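Local coordinates for protein AlyGC (Glaciecola chathamensis, PDB 5GKD) that probably cleaves alginate by beta-elimination, as a polysaccharide lyase of family 6 from a marine bacterium, at residues T238-N249 against R264-N275. Sequence-based numbering, arbitrary orientation.
Sequences TLRHGNGNIVEN and RVINRDQIIRNN. With CO3 (carbonate ion), chain J; PO4 (phosphate ion), chain H.
Gln270 and Asn245 lie side by side, their amide planes 30° apart, and show how successive coils of a parallel beta-helix are stitched together at a turn. Gln270 OE1 accepts twice, from Asn245 N at 2.9 Å and, on a lone pair, from Asn245 ND2 at 3.1 Å; Asn223 N, bonded to Asn245 OD1, positions that amide. The Gln270 side chain is bent at chi2 (-67°), which brings NE2 to Gly242 O at 2.9 Å as well as to Ile266 O of its own coil. Leu239 CD2 packs on Gln270 CB at 3.8 Å. A leucine at Gln270 would probably leave the buried Asn245 N and Gly242 O without these mates and free the turn to shift. Nearby, Asn267 ND2 approaches Arg240 O from above the carbonyl plane.

Before the turn, on paired strands 236-241 and 263-265, Arg264 grips Thr238 OG1, also bonded to Thr236 OG1, side-on through NE (3.0 Å) and NH2, and the same NH2 holds carbonate O1 at 2.7 Å. Arg240 NE bonds both carbonate and phosphate while its NH2 bonds Arg302 O; Tyr303 and Glu214 complete the carbonate pocket. Beyond the turn, strands 246-248 and 271-273 run parallel, 8° apart, with Asn275 ND2 joining Arg273 N on Val247 O. Strands 214-219 and 289-292 flank the Thr238-Arg264 pair as preceding and following rungs.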
# COMPACT_ATOMS: atom_id res chain seq x y z
N THR A 238 16.61 -17.95 23.17
CA THR A 238 15.65 -19.04 23.14
C THR A 238 16.30 -20.28 22.54
O THR A 238 16.87 -20.24 21.45
CB THR A 238 14.40 -18.66 22.34
OG1 THR A 238 13.62 -17.71 23.09
CG2 THR A 238 13.56 -19.90 22.07
N LEU A 239 16.22 -21.37 23.29
CA LEU A 239 16.53 -22.72 22.82
C LEU A 239 15.27 -23.25 22.14
O LEU A 239 14.46 -23.97 22.72
CB LEU A 239 16.98 -23.59 23.99
CG LEU A 239 18.46 -23.79 24.29
CD1 LEU A 239 19.36 -22.73 23.68
CD2 LEU A 239 18.75 -23.98 25.78
N ARG A 240 15.10 -22.86 20.87
CA ARG A 240 13.82 -22.95 20.17
C ARG A 240 13.52 -24.36 19.67
O ARG A 240 12.44 -24.89 19.92
CB ARG A 240 13.81 -21.97 19.00
CG ARG A 240 12.51 -21.95 18.25
CD ARG A 240 11.38 -21.38 19.12
NE ARG A 240 10.08 -21.56 18.48
CZ ARG A 240 9.37 -22.68 18.54
NH1 ARG A 240 9.81 -23.72 19.23
NH2 ARG A 240 8.21 -22.76 17.90
N HIS A 241 14.44 -24.93 18.88
CA HIS A 241 14.34 -26.29 18.39
C HIS A 241 15.71 -26.94 18.53
O HIS A 241 16.73 -26.26 18.52
CB HIS A 241 13.92 -26.39 16.90
CG HIS A 241 12.60 -25.78 16.56
ND1 HIS A 241 11.43 -26.10 17.22
CD2 HIS A 241 12.26 -24.88 15.61
CE1 HIS A 241 10.43 -25.42 16.69
NE2 HIS A 241 10.91 -24.67 15.71
N GLY A 242 15.73 -28.27 18.60
CA GLY A 242 17.04 -28.90 18.66
C GLY A 242 17.55 -29.06 20.07
O GLY A 242 17.25 -28.27 20.97
N ASN A 243 18.39 -30.08 20.26
CA ASN A 243 18.68 -30.67 21.56
C ASN A 243 20.16 -30.64 21.88
O ASN A 243 21.01 -30.56 20.99
CB ASN A 243 18.20 -32.12 21.60
CG ASN A 243 16.77 -32.27 21.16
OD1 ASN A 243 15.88 -31.67 21.75
ND2 ASN A 243 16.54 -33.05 20.12
N GLY A 244 20.46 -30.73 23.17
CA GLY A 244 21.83 -30.95 23.59
C GLY A 244 22.73 -29.75 23.53
O GLY A 244 23.93 -29.89 23.29
N ASN A 245 22.18 -28.56 23.76
CA ASN A 245 22.91 -27.30 23.67
C ASN A 245 23.39 -26.85 25.04
O ASN A 245 22.78 -27.17 26.07
CB ASN A 245 22.01 -26.24 23.05
CG ASN A 245 21.51 -26.66 21.69
OD1 ASN A 245 22.25 -26.59 20.71
ND2 ASN A 245 20.28 -27.16 21.64
N ILE A 246 24.46 -26.09 25.06
CA ILE A 246 25.00 -25.55 26.29
C ILE A 246 24.91 -24.04 26.22
O ILE A 246 25.46 -23.43 25.30
CB ILE A 246 26.44 -26.02 26.55
CG1 ILE A 246 26.49 -27.54 26.51
CG2 ILE A 246 26.91 -25.50 27.90
CD1 ILE A 246 27.81 -28.15 26.99
N VAL A 247 24.23 -23.44 27.19
CA VAL A 247 24.08 -22.01 27.36
C VAL A 247 24.79 -21.66 28.66
O VAL A 247 24.32 -22.04 29.75
CB VAL A 247 22.60 -21.59 27.41
CG1 VAL A 247 22.45 -20.14 27.78
CG2 VAL A 247 21.88 -21.93 26.12
N GLU A 248 25.91 -20.95 28.57
CA GLU A 248 26.83 -20.88 29.70
C GLU A 248 27.60 -19.56 29.73
O GLU A 248 27.92 -19.00 28.68
CB GLU A 248 27.72 -22.12 29.63
CG GLU A 248 29.10 -21.99 29.09
CD GLU A 248 29.83 -23.32 29.15
OE1 GLU A 248 30.27 -23.80 28.09
OE2 GLU A 248 29.92 -23.89 30.25
N ASN A 249 27.82 -19.03 30.93
CA ASN A 249 28.62 -17.83 31.16
C ASN A 249 28.06 -16.57 30.51
O ASN A 249 28.79 -15.59 30.35
CB ASN A 249 30.08 -18.00 30.69
CG ASN A 249 30.70 -19.31 31.12
OD1 ASN A 249 30.33 -19.90 32.13
ND2 ASN A 249 31.66 -19.77 30.35
N ARG A 264 15.16 -19.01 27.61
CA ARG A 264 13.93 -19.78 27.41
C ARG A 264 14.31 -21.19 26.98
O ARG A 264 14.95 -21.39 25.94
CB ARG A 264 13.01 -19.14 26.37
CG ARG A 264 11.76 -19.98 26.07
CD ARG A 264 10.62 -19.15 25.48
NE ARG A 264 11.00 -18.52 24.22
CZ ARG A 264 10.26 -18.54 23.10
NH1 ARG A 264 9.10 -19.16 23.07
NH2 ARG A 264 10.70 -17.92 22.02
N VAL A 265 13.87 -22.17 27.77
CA VAL A 265 14.27 -23.56 27.62
C VAL A 265 13.12 -24.33 27.00
O VAL A 265 12.00 -24.32 27.52
CB VAL A 265 14.65 -24.18 28.97
CG1 VAL A 265 15.12 -25.60 28.78
CG2 VAL A 265 15.73 -23.34 29.63
N ILE A 266 13.39 -25.03 25.92
CA ILE A 266 12.48 -25.91 25.22
C ILE A 266 13.35 -27.05 24.75
O ILE A 266 14.49 -26.89 24.69
CB ILE A 266 11.81 -25.24 24.00
CG1 ILE A 266 11.28 -23.86 24.33
CG2 ILE A 266 10.75 -26.16 23.41
CD1 ILE A 266 11.03 -22.98 23.16
N ASN A 267 12.78 -28.19 24.42
CA ASN A 267 13.49 -29.35 23.93
C ASN A 267 14.33 -30.15 24.95
O ASN A 267 14.20 -29.97 26.10
CB ASN A 267 14.21 -29.05 22.61
CG ASN A 267 13.48 -28.02 21.76
OD1 ASN A 267 12.47 -28.29 21.21
ND2 ASN A 267 13.95 -26.85 21.74
N ARG A 268 15.16 -31.05 24.46
CA ARG A 268 15.92 -31.94 25.29
C ARG A 268 17.36 -31.71 25.55
O ARG A 268 18.01 -31.10 24.80
CB ARG A 268 15.81 -33.36 24.76
CG ARG A 268 14.54 -33.66 24.00
CD ARG A 268 14.19 -35.13 23.99
NE ARG A 268 15.22 -35.94 23.40
CZ ARG A 268 15.38 -36.12 22.10
NH1 ARG A 268 14.57 -35.55 21.24
NH2 ARG A 268 16.35 -36.87 21.66
N ASP A 269 17.82 -32.27 26.64
CA ASP A 269 19.19 -32.25 27.05
C ASP A 269 19.86 -30.89 27.06
O ASP A 269 20.99 -30.78 26.75
CB ASP A 269 20.01 -33.24 26.21
CG ASP A 269 19.41 -34.63 26.16
OD1 ASP A 269 18.99 -35.17 27.16
OD2 ASP A 269 19.38 -35.22 25.11
N GLN A 270 19.15 -29.87 27.43
CA GLN A 270 19.77 -28.55 27.48
C GLN A 270 20.53 -28.35 28.79
O GLN A 270 20.11 -28.85 29.84
CB GLN A 270 18.72 -27.45 27.30
CG GLN A 270 17.67 -27.72 26.20
CD GLN A 270 18.22 -27.71 24.76
OE1 GLN A 270 19.43 -27.83 24.53
NE2 GLN A 270 17.32 -27.57 23.80
N ILE A 271 21.65 -27.64 28.72
CA ILE A 271 22.41 -27.25 29.90
C ILE A 271 22.47 -25.73 29.98
O ILE A 271 22.98 -25.07 29.06
CB ILE A 271 23.82 -27.86 29.90
CG1 ILE A 271 23.75 -29.38 29.98
CG2 ILE A 271 24.63 -27.29 31.04
CD1 ILE A 271 25.08 -30.07 29.67
N ILE A 272 21.94 -25.17 31.06
CA ILE A 272 21.90 -23.74 31.32
C ILE A 272 22.66 -23.54 32.63
O ILE A 272 22.09 -23.73 33.72
CB ILE A 272 20.46 -23.20 31.42
CG1 ILE A 272 19.71 -23.29 30.09
CG2 ILE A 272 20.47 -21.74 31.86
CD1 ILE A 272 19.17 -24.62 29.76
N ARG A 273 23.93 -23.18 32.55
CA ARG A 273 24.77 -23.10 33.73
C ARG A 273 25.59 -21.81 33.73
O ARG A 273 25.98 -21.30 32.68
CB ARG A 273 25.73 -24.29 33.84
CG ARG A 273 26.75 -24.33 32.75
CD ARG A 273 27.94 -25.23 33.07
NE ARG A 273 27.54 -26.60 33.32
CZ ARG A 273 27.83 -27.63 32.52
NH1 ARG A 273 28.55 -27.46 31.40
NH2 ARG A 273 27.41 -28.84 32.87
N ASN A 274 25.82 -21.31 34.93
CA ASN A 274 26.74 -20.19 35.17
C ASN A 274 26.36 -18.93 34.39
O ASN A 274 27.22 -18.18 33.96
CB ASN A 274 28.18 -20.60 34.85
CG ASN A 274 29.18 -19.79 35.64
OD1 ASN A 274 28.95 -19.52 36.80
ND2 ASN A 274 30.26 -19.36 34.99
N ASN A 275 25.07 -18.68 34.21
CA ASN A 275 24.60 -17.45 33.58
C ASN A 275 24.13 -16.43 34.63
O ASN A 275 23.53 -16.79 35.64
CB ASN A 275 23.45 -17.73 32.61
CG ASN A 275 23.83 -18.71 31.53
OD1 ASN A 275 24.56 -18.37 30.58
ND2 ASN A 275 23.35 -19.93 31.65
C CO3 J . 8.45 -18.93 19.09
O1 CO3 J . 9.48 -18.33 19.62
O2 CO3 J . 7.56 -19.27 19.97
O3 CO3 J . 8.37 -19.16 17.75
P PO4 H . 10.15 -19.13 15.63
O1 PO4 H . 11.46 -19.36 16.35
O2 PO4 H . 10.21 -17.76 15.08
O3 PO4 H . 8.97 -19.30 16.63
O4 PO4 H . 10.16 -20.06 14.44
O HOH W 1 10.43 -27.30 19.50
O HOH W 2 13.26 -29.78 18.73